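Local coordinates for 30S ribosomal protein S6 (Thermotoga maritima, PDB 1VMB) that probably binds 16S ribosomal RNA together with protein bS18, as a structural component of the small ribosomal subunit, at residues Val58-Met63 with Asp77-Tyr82; Phe25-Asn30 with Asn38-Val43; Arg19-Met24 with Phe83-Gln88. One frame throughout, in Å; residues are numbered along the deposited sequence. Where two conformers were deposited one is given.

How the contacts relate
From the N terminus the chain enters strand 19-27, whose first six residues wait for contact 3 and whose end supplies Phe25-Asn30 to contact 2. Contact 2 closes first, when the chain turns back as helix 33-51 and packs on the strand it has just left. Contact 1 follows in series as 73-85 turns back alongside 54-66. Contact 3 closes last, joining 83-85 to the start of strand 19-27, and the loop it seals encloses the other two. Strand 73-85 thus pairs with 54-66 and 19-27, and contacts 1 and 2 touch, Ile81 packing on Val43, while contact 3 lies on the opposite side of the chain's centre.

Contact 1: residues Val58-Met63 with Asp77-Tyr82; sequences VERMGM and DYTVIY
Strands 58-63 and 77-82 run antiparallel, their axes 4.3 Å apart at closest approach, their pairing interrupted by a classic beta bulge. They belong to the four-stranded antiparallel sheet of the S6 fold, in which 54-66 is an outermost strand. Glu59 and Val80 exchange two backbone hydrogen bonds, Arg60 faces Thr79 in a non-hydrogen-bonded pair, and beyond it the register slips by one, so that Met61 and Gly62 both face Tyr78. The Tyr78 carbonyl receives Gly62 N on a lone pair, 3.1 Å from O, and Met61 N in a weak bond, while Tyr78 N returns a bond to Gly62 O. Gly62 takes the positive phi (81°) of this irregularity.

On the face under helix 33-51, Arg60 grips Asp77 end-on. Bends at chi2 and chi3 curl the arginine chain over Thr79 and bring NH1 within 2.8 Å of Asp77 OD1, while NH2 meets OD2 on its syn side. The guanidinium and carboxylate planes are turned 41° apart, and OD1 is approached from above the carboxylate plane. Asp77 OD2 is also paired with Arg36, and Arg60 NH2 with Glu37, so the bridge is part of an ionic network reaching the helix, and each charge probably steadies the next. Further along this face Val58 CG2 lies beside Ile81 CG1.

The other face carries Glu59, Tyr78 and Val80. Met61, turned toward the partner strand by the bulge, rests its CB on Tyr78 CB at 3.7 Å, and its sulfur sits obliquely to the tyrosine ring in a Met-aromatic contact, also touching Val80 CG2. The extended Glu59 chain, whose OE2 pairs with Lys57, reaches the edge of the Tyr82 ring with its carboxylate turned almost perpendicular to it, OE1 lying 3.2 Å from Tyr82 OH.

Contact 2: residues Phe25-Asn30 with Asn38-Val43; sequences FIIAPN and NLVERV
Phe25 meets Val40 and Val43 where helix 33-51 packs on the sheet of the ferredoxin-like alpha/beta fold of S6, the axis of 38-43 running roughly antiparallel to strand 25-27 and 10.5 Å from it. The tight part is this cluster. The Val43 and Phe25 side chains come from opposite directions, and Val43 CG2 stands over one face of the ring, 4.1 Å from the centroid and only 16° off the ring normal, in a CH-pi contact. Its other methyl, CG1, touches CE1 at 3.8 Å. Val40 approaches at about a right angle to the phenylalanine side chain, placing CG2 at the ring edge, 4.0 Å from CZ. With CG of Phe25 set between its backbone N and carbonyl carbon (chi1 57°), the ring is directed at the helix.

Ile27 forms the second point of support. Its extended chain (chi2 169°) carries CD1 to within 3.8 Å of Leu39 CB, and CG2 lies 4.0 Å from Leu39 CD1, the two branches thus meeting the leucine at its root and at one methyl.

The loose side lies beyond these five buried residues. Past Ile27 the chain leaves the strand, and Asn30 is exposed; on the helix, Asn38, Glu41 and Arg42 are exposed too, with Glu41 paired to Lys44 on the helix itself. Ile103 and Trp106 of strand 103-110 also touch Phe25, while Leu93 and Tyr97 of the second helix on this face of the sheet adjoin Val43.

The contact is apolar throughout, so helix and strand are held together by shape and burial of hydrocarbon, while the exposed polar side chains of 38-43 take no part.

Contact 3: residues Arg19-Met24 with Phe83-Gln88; sequences RIYESM and FRCDGQ
Tyr21 and Phe83 form a hydrogen-bonded pair in an antiparallel strand pairing between 19-24 and 83-85, two central strands of the S6 sheet. Tyr21 N gives a nearly straight bond to Phe83 O at 2.8 Å, and Phe83 N answers to Tyr21 O; Arg19 and Cys85 repeat the pattern. On the face these four residues share, the Phe83 ring folds across the neighbouring strand, because CG sits between the backbone N and carbonyl carbon (chi1 66°). Tyr21 CB lies over one ring face, 3.8 Å from its centroid in a CH-pi contact, while Ser23 CB reaches the edge. The two rings are near parallel but slid apart, barely overlapping. An alanine at Phe83 is likely to uncover Tyr21 CB and open a gap beside Ser23 CB and Leu90.

Cys85 SG approaches the Tyr21 ring obliquely, 3.6 Å from CE1, and also accepts a bond from Gly87 N. Beyond the strand, Asp86 OD1 takes the Gln88 N-H in an Asx turn, and Asp86 O lies over one face of the Arg19 guanidinium.

Leu90 in the loop before helix 91-98 touches Tyr21, Phe83 and Cys85, whereas on the other face Ile20 packs on Leu114 of helix 112-122 and Arg84 forms salt bridges with Glu118 of that helix and with Asp56 of strand 54-66.

Contact 1: residues Val58-Met63 with Asp77-Tyr82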
loop_
_atom_site.group_PDB
_atom_site.type_symbol
_atom_site.label_atom_id
_atom_site.label_comp_id
_atom_site.label_asym_id
_atom_site.label_seq_id
_atom_site.Cartn_x
_atom_site.Cartn_y
_atom_site.Cartn_z
ATOM N N VAL A 58 -0.512 8.139 4.353
ATOM C CA VAL A 58 -1.204 7.638 3.159
ATOM C C VAL A 58 -0.952 8.727 2.103
ATOM O O VAL A 58 -1.273 9.901 2.325
ATOM C CB VAL A 58 -2.680 7.428 3.419
ATOM C CG1 VAL A 58 -3.398 7.025 2.162
ATOM C CG2 VAL A 58 -2.901 6.350 4.520
ATOM N N GLU A 59 -0.277 8.359 1.013
ATOM C CA GLU A 59 -0.025 9.288 -0.095
ATOM C C GLU A 59 -0.908 8.868 -1.252
ATOM O O GLU A 59 -0.645 7.833 -1.885
ATOM C CB GLU A 59 1.446 9.241 -0.583
ATOM C CG GLU A 59 2.476 9.682 0.444
ATOM C CD GLU A 59 3.938 9.664 -0.044
ATOM O OE1 GLU A 59 4.311 8.862 -0.937
ATOM O OE2 GLU A 59 4.729 10.462 0.526
ATOM N N ARG A 60 -1.925 9.654 -1.537
ATOM C CA ARG A 60 -2.783 9.423 -2.703
ATOM C C ARG A 60 -2.129 10.103 -3.903
ATOM O O ARG A 60 -2.287 11.304 -4.103
ATOM C CB ARG A 60 -4.194 9.959 -2.484
ATOM C CG ARG A 60 -4.998 9.108 -1.467
ATOM C CD ARG A 60 -5.533 7.802 -2.005
ATOM N NE ARG A 60 -6.556 8.024 -3.021
ATOM C CZ ARG A 60 -6.402 7.814 -4.325
ATOM N NH1 ARG A 60 -5.252 7.355 -4.824
ATOM N NH2 ARG A 60 -7.412 8.088 -5.160
ATOM N N MET A 61 -1.399 9.320 -4.702
ATOM C CA MET A 61 -0.667 9.876 -5.846
ATOM C C MET A 61 -1.547 10.166 -7.063
ATOM O O MET A 61 -1.206 11.007 -7.908
ATOM C CB MET A 61 0.490 8.954 -6.232
ATOM C CG MET A 61 1.494 8.754 -5.140
ATOM S SD MET A 61 2.726 7.508 -5.696
ATOM C CE MET A 61 4.154 8.129 -4.795
ATOM N N GLY A 62 -2.684 9.516 -7.127
ATOM C CA GLY A 62 -3.648 9.759 -8.175
ATOM C C GLY A 62 -3.259 9.016 -9.464
ATOM O O GLY A 62 -2.407 8.131 -9.476
ATOM N N MET A 63 -3.935 9.392 -10.539
ATOM C CA MET A 63 -3.782 8.664 -11.828
ATOM C C MET A 63 -2.416 8.936 -12.462
ATOM O O MET A 63 -1.942 10.076 -12.519
ATOM C CB MET A 63 -4.936 9.035 -12.796
ATOM C CG MET A 63 -5.172 7.940 -13.921
ATOM S SD MET A 63 -5.936 6.413 -13.346
ATOM C CE MET A 63 -7.571 6.947 -12.930
ATOM N N ASP A 77 -4.471 4.243 -10.700
ATOM C CA ASP A 77 -4.547 5.230 -9.606
ATOM C C ASP A 77 -3.643 4.718 -8.493
ATOM O O ASP A 77 -3.935 3.689 -7.909
ATOM C CB ASP A 77 -6.000 5.375 -9.162
ATOM C CG ASP A 77 -6.199 6.423 -8.114
ATOM O OD1 ASP A 77 -5.209 6.934 -7.561
ATOM O OD2 ASP A 77 -7.349 6.867 -7.833
ATOM N N TYR A 78 -2.574 5.469 -8.243
ATOM C CA TYR A 78 -1.524 5.060 -7.263
ATOM C C TYR A 78 -1.808 5.570 -5.859
ATOM O O TYR A 78 -2.106 6.795 -5.666
ATOM C CB TYR A 78 -0.169 5.626 -7.685
ATOM C CG TYR A 78 0.587 4.950 -8.838
ATOM C CD1 TYR A 78 0.084 4.959 -10.126
ATOM C CD2 TYR A 78 1.855 4.429 -8.663
ATOM C CE1 TYR A 78 0.807 4.472 -11.171
ATOM C CE2 TYR A 78 2.614 3.920 -9.731
ATOM C CZ TYR A 78 2.070 3.903 -10.975
ATOM O OH TYR A 78 2.775 3.476 -12.090
ATOM N N THR A 79 -1.557 4.681 -4.895
ATOM C CA THR A 79 -1.538 5.034 -3.503
ATOM C C THR A 79 -0.350 4.347 -2.867
ATOM O O THR A 79 -0.078 3.218 -3.221
ATOM C CB THR A 79 -2.793 4.552 -2.811
ATOM O OG1 THR A 79 -3.951 5.070 -3.455
ATOM C CG2 THR A 79 -2.842 5.066 -1.444
ATOM N N VAL A 80 0.346 5.039 -1.944
ATOM C CA VAL A 80 1.368 4.365 -1.106
ATOM C C VAL A 80 0.990 4.559 0.350
ATOM O O VAL A 80 0.613 5.696 0.731
ATOM C CB VAL A 80 2.737 4.913 -1.318
ATOM C CG1 VAL A 80 3.764 4.022 -0.599
ATOM C CG2 VAL A 80 3.100 4.992 -2.805
ATOM N N ILE A 81 1.088 3.517 1.168
ATOM C CA ILE A 81 0.773 3.614 2.585
ATOM C C ILE A 81 2.034 3.220 3.319
ATOM O O ILE A 81 2.577 2.171 2.977
ATOM C CB ILE A 81 -0.385 2.682 2.992
ATOM C CG1 ILE A 81 -1.666 3.131 2.308
ATOM C CG2 ILE A 81 -0.573 2.699 4.478
ATOM C CD1 ILE A 81 -2.832 2.154 2.499
ATOM N N TYR A 82 2.467 4.053 4.255
ATOM C CA TYR A 82 3.601 3.791 5.111
ATOM C C TYR A 82 3.076 3.385 6.451
ATOM O O TYR A 82 2.239 4.099 7.024
ATOM C CB TYR A 82 4.470 5.024 5.250
ATOM C CG TYR A 82 5.024 5.471 3.902
ATOM C CD1 TYR A 82 6.210 4.965 3.410
ATOM C CD2 TYR A 82 4.306 6.334 3.110
ATOM C CE1 TYR A 82 6.717 5.379 2.126
ATOM C CE2 TYR A 82 4.794 6.777 1.847
ATOM C CZ TYR A 82 5.990 6.284 1.366
ATOM O OH TYR A 82 6.447 6.716 0.107
#

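Contact 2: residues Phe25-Asn30 with Asn38-Val43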
loop_
_atom_site.group_PDB
_atom_site.type_symbol
_atom_site.label_atom_id
_atom_site.label_comp_id
_atom_site.label_asym_id
_atom_site.label_seq_id
_atom_site.Cartn_x
_atom_site.Cartn_y
_atom_site.Cartn_z
ATOM N N PHE A 25 -0.053 0.375 -4.023
ATOM C CA PHE A 25 -1.018 -0.386 -4.798
ATOM C C PHE A 25 -1.672 0.496 -5.873
ATOM O O PHE A 25 -1.842 1.701 -5.638
ATOM C CB PHE A 25 -2.059 -1.050 -3.907
ATOM C CG PHE A 25 -2.839 -0.093 -3.019
ATOM C CD1 PHE A 25 -2.331 0.379 -1.797
ATOM C CD2 PHE A 25 -4.100 0.311 -3.372
ATOM C CE1 PHE A 25 -3.054 1.219 -1.041
ATOM C CE2 PHE A 25 -4.825 1.176 -2.599
ATOM C CZ PHE A 25 -4.306 1.632 -1.417
ATOM N N ILE A 26 -2.031 -0.095 -7.026
ATOM C CA ILE A 26 -2.552 0.663 -8.163
ATOM C C ILE A 26 -3.934 0.101 -8.504
ATOM O O ILE A 26 -4.068 -1.077 -8.730
ATOM C CB ILE A 26 -1.596 0.509 -9.387
ATOM C CG1 ILE A 26 -0.186 0.956 -8.999
ATOM C CG2 ILE A 26 -2.091 1.244 -10.590
ATOM C CD1 ILE A 26 0.864 0.743 -10.039
ATOM N N ILE A 27 -4.936 0.958 -8.543
ATOM C CA ILE A 27 -6.292 0.603 -8.849
ATOM C C ILE A 27 -6.545 0.895 -10.321
ATOM O O ILE A 27 -6.117 1.949 -10.911
ATOM C CB ILE A 27 -7.290 1.372 -7.919
ATOM C CG1 ILE A 27 -6.985 1.129 -6.411
ATOM C CG2 ILE A 27 -8.707 1.007 -8.295
ATOM C CD1 ILE A 27 -7.748 2.053 -5.448
ATOM N N ALA A 28 -7.249 -0.046 -10.933
ATOM C CA ALA A 28 -7.637 0.050 -12.310
ATOM C C ALA A 28 -8.387 1.343 -12.586
ATOM O O ALA A 28 -9.250 1.805 -11.787
ATOM C CB ALA A 28 -8.510 -1.124 -12.683
ATOM N N PRO A 29 -8.125 1.912 -13.746
ATOM C CA PRO A 29 -8.725 3.205 -14.067
ATOM C C PRO A 29 -10.206 3.191 -14.458
ATOM O O PRO A 29 -10.790 4.250 -14.575
ATOM C CB PRO A 29 -7.843 3.704 -15.213
ATOM C CG PRO A 29 -7.533 2.452 -15.937
ATOM C CD PRO A 29 -7.245 1.441 -14.839
ATOM N N ASN A 30 -10.806 2.013 -14.641
ATOM C CA ASN A 30 -12.226 1.902 -14.932
ATOM C C ASN A 30 -13.084 1.710 -13.672
ATOM O O ASN A 30 -14.277 1.498 -13.749
ATOM C CB ASN A 30 -12.480 0.792 -15.943
ATOM C CG ASN A 30 -12.044 -0.558 -15.470
ATOM O OD1 ASN A 30 -11.341 -0.708 -14.462
ATOM N ND2 ASN A 30 -12.423 -1.576 -16.238
ATOM N N ASN A 38 -12.996 4.181 -1.605
ATOM C CA ASN A 38 -13.405 3.088 -0.700
ATOM C C ASN A 38 -12.369 1.973 -0.631
ATOM O O ASN A 38 -12.158 1.436 0.454
ATOM C CB ASN A 38 -14.731 2.465 -1.122
ATOM C CG ASN A 38 -15.887 3.393 -1.018
ATOM O OD1 ASN A 38 -15.776 4.527 -0.506
ATOM N ND2 ASN A 38 -17.047 2.956 -1.566
ATOM N N LEU A 39 -11.755 1.604 -1.759
ATOM C CA LEU A 39 -10.719 0.541 -1.769
ATOM C C LEU A 39 -9.548 0.983 -0.924
ATOM O O LEU A 39 -8.948 0.207 -0.146
ATOM C CB LEU A 39 -10.254 0.209 -3.188
ATOM C CG LEU A 39 -11.110 -0.858 -3.912
ATOM C CD1 LEU A 39 -10.857 -0.769 -5.420
ATOM C CD2 LEU A 39 -10.777 -2.282 -3.338
ATOM N N VAL A 40 -9.171 2.247 -1.065
ATOM C CA VAL A 40 -8.116 2.789 -0.189
ATOM C C VAL A 40 -8.451 2.592 1.297
ATOM O O VAL A 40 -7.579 2.146 2.082
ATOM C CB VAL A 40 -7.815 4.249 -0.513
ATOM C CG1 VAL A 40 -6.772 4.794 0.519
ATOM C CG2 VAL A 40 -7.239 4.354 -1.940
ATOM N N GLU A 41 -9.674 2.911 1.658
ATOM C CA GLU A 41 -10.152 2.775 3.045
ATOM C C GLU A 41 -10.113 1.305 3.469
ATOM O O GLU A 41 -9.749 1.011 4.626
ATOM C CB GLU A 41 -11.492 3.424 3.178
ATOM C CG GLU A 41 -11.499 4.945 2.985
ATOM C CD GLU A 41 -10.549 5.673 3.938
ATOM O OE1 GLU A 41 -10.484 5.317 5.137
ATOM O OE2 GLU A 41 -9.828 6.596 3.474
ATOM N N ARG A 42 -10.404 0.383 2.547
ATOM C CA ARG A 42 -10.381 -1.032 2.889
ATOM C C ARG A 42 -8.951 -1.469 3.161
ATOM O O ARG A 42 -8.693 -2.183 4.134
ATOM C CB ARG A 42 -10.970 -1.883 1.786
ATOM C CG ARG A 42 -12.433 -1.671 1.640
ATOM C CD ARG A 42 -12.988 -2.635 0.603
ATOM N NE ARG A 42 -14.432 -2.506 0.418
ATOM C CZ ARG A 42 -14.930 -1.808 -0.586
ATOM N NH1 ARG A 42 -14.097 -1.184 -1.458
ATOM N NH2 ARG A 42 -16.218 -1.712 -0.756
ATOM N N VAL A 43 -8.016 -1.009 2.323
ATOM C CA VAL A 43 -6.603 -1.341 2.580
ATOM C C VAL A 43 -6.159 -0.832 3.943
ATOM O O VAL A 43 -5.488 -1.572 4.681
ATOM C CB VAL A 43 -5.670 -0.895 1.399
ATOM C CG1 VAL A 43 -4.243 -1.122 1.751
ATOM C CG2 VAL A 43 -5.992 -1.640 0.083
#

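Contact 3: residues Arg19-Met24 with Phe83-Gln88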
loop_
_atom_site.group_PDB
_atom_site.type_symbol
_atom_site.label_atom_id
_atom_site.label_comp_id
_atom_site.label_asym_id
_atom_site.label_seq_id
_atom_site.Cartn_x
_atom_site.Cartn_y
_atom_site.Cartn_z
ATOM N N ARG A 19 8.914 -2.532 12.866
ATOM C CA ARG A 19 9.507 -2.511 11.548
ATOM C C ARG A 19 8.680 -1.588 10.728
ATOM O O ARG A 19 7.467 -1.492 10.970
ATOM C CB ARG A 19 9.473 -3.931 10.994
ATOM C CG ARG A 19 10.336 -4.932 11.806
ATOM C CD ARG A 19 10.267 -6.359 11.253
ATOM N NE ARG A 19 11.098 -7.278 12.033
ATOM C CZ ARG A 19 11.208 -8.587 11.786
ATOM N NH1 ARG A 19 10.547 -9.133 10.782
ATOM N NH2 ARG A 19 12.015 -9.337 12.525
ATOM N N ILE A 20 9.296 -0.946 9.729
ATOM C CA ILE A 20 8.616 0.044 8.915
ATOM C C ILE A 20 8.455 -0.494 7.504
ATOM O O ILE A 20 9.420 -0.968 6.925
ATOM C CB ILE A 20 9.441 1.404 8.883
ATOM C CG1 ILE A 20 9.678 1.978 10.277
ATOM C CG2 ILE A 20 8.782 2.462 7.996
ATOM C CD1 ILE A 20 10.688 3.108 10.328
ATOM N N TYR A 21 7.247 -0.387 6.965
ATOM C CA TYR A 21 6.925 -0.851 5.612
ATOM C C TYR A 21 6.296 0.182 4.743
ATOM O O TYR A 21 5.707 1.130 5.246
ATOM C CB TYR A 21 5.922 -2.000 5.744
ATOM C CG TYR A 21 6.532 -3.183 6.439
ATOM C CD1 TYR A 21 6.486 -3.292 7.844
ATOM C CD2 TYR A 21 7.160 -4.180 5.734
ATOM C CE1 TYR A 21 7.056 -4.371 8.506
ATOM C CE2 TYR A 21 7.736 -5.243 6.388
ATOM C CZ TYR A 21 7.691 -5.346 7.770
ATOM O OH TYR A 21 8.298 -6.432 8.416
ATOM N N GLU A 22 6.516 0.044 3.430
ATOM C CA GLU A 22 5.695 0.739 2.425
ATOM C C GLU A 22 4.929 -0.287 1.645
ATOM O O GLU A 22 5.433 -1.362 1.336
ATOM C CB GLU A 22 6.513 1.656 1.525
ATOM C CG GLU A 22 7.416 0.909 0.598
ATOM C CD GLU A 22 8.104 1.773 -0.419
ATOM O OE1 GLU A 22 8.462 2.955 -0.150
ATOM O OE2 GLU A 22 8.278 1.235 -1.520
ATOM N N SER A 23 3.696 0.072 1.297
ATOM C CA SER A 23 2.923 -0.729 0.347
ATOM C C SER A 23 2.286 0.176 -0.648
ATOM O O SER A 23 1.512 1.072 -0.273
ATOM C CB SER A 23 1.828 -1.560 1.050
ATOM O OG SER A 23 1.289 -2.525 0.153
ATOM N N MET A 24 2.633 -0.029 -1.924
ATOM C CA MET A 24 2.103 0.769 -3.033
ATOM C C MET A 24 1.141 -0.133 -3.742
ATOM O O MET A 24 1.484 -1.299 -4.054
ATOM C CB MET A 24 3.204 1.220 -4.006
ATOM C CG MET A 24 2.692 2.121 -5.145
ATOM S SD MET A 24 3.909 2.432 -6.435
ATOM C CE MET A 24 3.377 1.169 -7.565
ATOM N N PHE A 83 3.536 2.239 6.939
ATOM C CA PHE A 83 3.045 1.730 8.225
ATOM C C PHE A 83 4.122 0.986 9.013
ATOM O O PHE A 83 5.165 0.623 8.493
ATOM C CB PHE A 83 1.809 0.834 8.042
ATOM C CG PHE A 83 2.075 -0.446 7.295
ATOM C CD1 PHE A 83 2.028 -0.460 5.925
ATOM C CD2 PHE A 83 2.291 -1.652 7.964
ATOM C CE1 PHE A 83 2.206 -1.640 5.213
ATOM C CE2 PHE A 83 2.488 -2.844 7.229
ATOM C CZ PHE A 83 2.465 -2.822 5.874
ATOM N N ARG A 84 3.844 0.721 10.274
ATOM C CA ARG A 84 4.815 -0.017 11.124
ATOM C C ARG A 84 4.057 -1.155 11.782
ATOM O O ARG A 84 2.882 -1.026 12.150
ATOM C CB ARG A 84 5.527 0.880 12.154
ATOM C CG ARG A 84 4.705 1.747 12.959
ATOM C CD ARG A 84 5.466 2.930 13.651
ATOM N NE ARG A 84 6.391 3.560 12.722
ATOM C CZ ARG A 84 6.920 4.759 12.889
ATOM N NH1 ARG A 84 6.582 5.515 13.942
ATOM N NH2 ARG A 84 7.760 5.232 11.980
ATOM N N CYS A 85 4.732 -2.290 11.891
ATOM C CA CYS A 85 4.172 -3.401 12.575
ATOM C C CYS A 85 5.322 -4.329 12.963
ATOM O O CYS A 85 6.456 -4.035 12.682
ATOM C CB CYS A 85 3.156 -4.088 11.692
ATOM S SG CYS A 85 3.917 -4.901 10.260
ATOM N N ASP A 86 4.999 -5.435 13.622
ATOM C CA ASP A 86 6.006 -6.389 14.091
ATOM C C ASP A 86 6.480 -7.378 13.045
ATOM O O ASP A 86 7.348 -8.217 13.327
ATOM C CB ASP A 86 5.497 -7.133 15.328
ATOM C CG ASP A 86 4.325 -8.090 15.052
ATOM O OD1 ASP A 86 3.906 -8.359 13.882
ATOM O OD2 ASP A 86 3.744 -8.620 16.051
ATOM N N GLY A 87 5.930 -7.243 11.856
ATOM C CA GLY A 87 6.290 -8.041 10.687
ATOM C C GLY A 87 5.690 -9.437 10.660
ATOM O O GLY A 87 6.044 -10.247 9.777
ATOM N N GLN A 88 4.794 -9.727 11.593
ATOM C CA GLN A 88 4.344 -11.134 11.765
ATOM C C GLN A 88 3.046 -11.434 11.006
ATOM O O GLN A 88 2.701 -12.614 10.788
ATOM C CB GLN A 88 4.165 -11.477 13.238
ATOM C CG GLN A 88 5.435 -11.401 14.069
ATOM C CD GLN A 88 6.639 -11.930 13.332
ATOM O OE1 GLN A 88 6.830 -13.134 13.248
ATOM N NE2 GLN A 88 7.472 -11.030 12.808
#